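Local coordinates for protein DyP-type peroxidase (PDB 6FSK) that probably uses a heme b cofactor to oxidise dyes and other substrates with hydrogen peroxide, Mn(II) among them, as a dye-decolorizing peroxidase, at residues S285-I289 with E290-L294. The protein carries 1 engineered substitution. Residues are numbered along the deposited sequence; the frame is centred on the assembly and turned at random.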
loop_
_atom_site.group_PDB
_atom_site.type_symbol
_atom_site.label_atom_id
_atom_site.label_comp_id
_atom_site.label_asym_id
_atom_site.label_seq_id
_atom_site.Cartn_x
_atom_site.Cartn_y
_atom_site.Cartn_z
ATOM N N SER A 285 -14.741 4.512 11.401
ATOM C CA SER A 285 -15.160 5.636 10.585
ATOM C C SER A 285 -14.070 6.415 9.850
ATOM O O SER A 285 -14.367 7.098 8.868
ATOM C CB SER A 285 -15.790 6.663 11.537
ATOM O OG SER A 285 -14.850 7.266 12.416
ATOM N N GLY A 286 -12.830 6.345 10.343
ATOM C CA GLY A 286 -11.728 7.111 9.857
ATOM C C GLY A 286 -11.319 8.212 10.819
ATOM O O GLY A 286 -10.307 8.883 10.631
ATOM N N ALA A 287 -12.091 8.444 11.889
ATOM C CA ALA A 287 -11.725 9.486 12.812
ATOM C C ALA A 287 -10.390 9.108 13.529
ATOM O O ALA A 287 -10.306 8.020 14.082
ATOM C CB ALA A 287 -12.822 9.716 13.846
ATOM N N PRO A 288 -9.411 9.992 13.566
ATOM C CA PRO A 288 -8.159 9.666 14.161
ATOM C C PRO A 288 -8.265 9.698 15.649
ATOM O O PRO A 288 -8.814 10.665 16.208
ATOM C CB PRO A 288 -7.224 10.707 13.613
ATOM C CG PRO A 288 -8.125 11.882 13.301
ATOM C CD PRO A 288 -9.386 11.319 12.936
ATOM N N ILE A 289 -7.723 8.679 16.321
ATOM C CA ILE A 289 -7.778 8.634 17.769
ATOM C C ILE A 289 -6.921 9.750 18.356
ATOM O O ILE A 289 -7.174 10.187 19.506
ATOM C CB ILE A 289 -7.371 7.250 18.349
ATOM C CG1 ILE A 289 -5.929 7.003 18.102
ATOM C CG2 ILE A 289 -8.319 6.174 17.824
ATOM C CD1 ILE A 289 -5.512 5.619 18.570
ATOM N N GLU A 290 -5.884 10.272 17.676
ATOM C CA GLU A 290 -5.091 11.327 18.218
ATOM C C GLU A 290 -5.945 12.579 18.495
ATOM O O GLU A 290 -5.628 13.323 19.436
ATOM C CB GLU A 290 -3.942 11.646 17.267
ATOM C CG GLU A 290 -2.981 12.744 17.633
ATOM C CD GLU A 290 -2.170 12.477 18.901
ATOM O OE1 GLU A 290 -2.119 11.315 19.429
ATOM O OE2 GLU A 290 -1.520 13.455 19.340
ATOM N N ILE A 291 -6.954 12.800 17.662
ATOM C CA ILE A 291 -7.899 13.948 17.837
ATOM C C ILE A 291 -9.017 13.520 18.763
ATOM O O ILE A 291 -9.396 14.320 19.695
ATOM C CB ILE A 291 -8.406 14.462 16.491
ATOM C CG1 ILE A 291 -7.230 14.925 15.639
ATOM C CG2 ILE A 291 -9.473 15.573 16.678
ATOM C CD1 ILE A 291 -7.556 15.467 14.261
ATOM N N THR A 292 -9.604 12.340 18.583
ATOM C CA THR A 292 -10.718 11.880 19.399
ATOM C C THR A 292 -10.421 10.517 20.056
ATOM O O THR A 292 -10.803 9.469 19.535
ATOM C CB THR A 292 -12.046 11.932 18.621
ATOM O OG1 THR A 292 -13.147 11.628 19.474
ATOM C CG2 THR A 292 -12.063 11.027 17.400
ATOM N N PRO A 293 -9.696 10.543 21.200
ATOM C CA PRO A 293 -9.153 9.266 21.753
ATOM C C PRO A 293 -10.145 8.424 22.557
ATOM O O PRO A 293 -9.866 7.220 22.768
ATOM C CB PRO A 293 -7.994 9.733 22.663
ATOM C CG PRO A 293 -8.385 11.138 23.011
ATOM C CD PRO A 293 -9.007 11.694 21.804
ATOM N N LEU A 294 -11.289 9.024 22.975
ATOM C CA LEU A 294 -12.173 8.321 23.877
ATOM C C LEU A 294 -13.341 7.695 23.199
ATOM O O LEU A 294 -13.821 6.657 23.658
ATOM C CB LEU A 294 -12.698 9.273 25.002
ATOM C CG LEU A 294 -11.647 10.007 25.848
ATOM C CD1 LEU A 294 -12.260 10.963 26.874
ATOM C CD2 LEU A 294 -10.809 9.029 26.618
#
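Pro288 O is the acceptor around which the chain turns, and it takes two backbone N-H groups from the residues that follow. The straighter bond comes from Thr292 N, 3.0 Å from Pro288 O, with an N-H...O angle of 171° and the donor in the carbonyl plane. Ile291 N lies 3.2 Å from Pro288 O, but it sits above that plane and its bond is more bent, at 135°. The two bonds, i to i+3 and i to i+4, make one helix-like turn in a loop without regular structure. Pro293 then follows. Its ring nitrogen has no hydrogen to give to Ile289 O, so the next bond of the pattern cannot form. Ahead of the turn, Ser285 OG accepts from Ala287 N at 3.0 Å, an ST turn, and also bonds Asp296 OD1.

The packed side is mainly apolar. Ile291 keeps CG1 beside its own backbone N (chi1 -60°), and its extended chain carries CD1 to 3.8 Å from Pro288 CG. Leu300 of helix 298-302 touches both side chains. Pro288 is buried, its side chain about 8 Å from the heme. Thr292 CG2 lies between its backbone N and carbonyl carbon, 3.5 Å from Pro288 O and 3.9 Å from Ala287 CB. Its OG1 bonds to Lys295 O. The Ile289 side chain leaves the turn and is buried against helix 268-280 and Trp283.

The outer side is looser. Ile291 is largely exposed despite its contact with Pro288, and Glu290 is partly exposed, touching Lys323. The backbone bonds therefore set the shape of the turn, while the apolar contacts join the loop to helices 268-280 and 298-302.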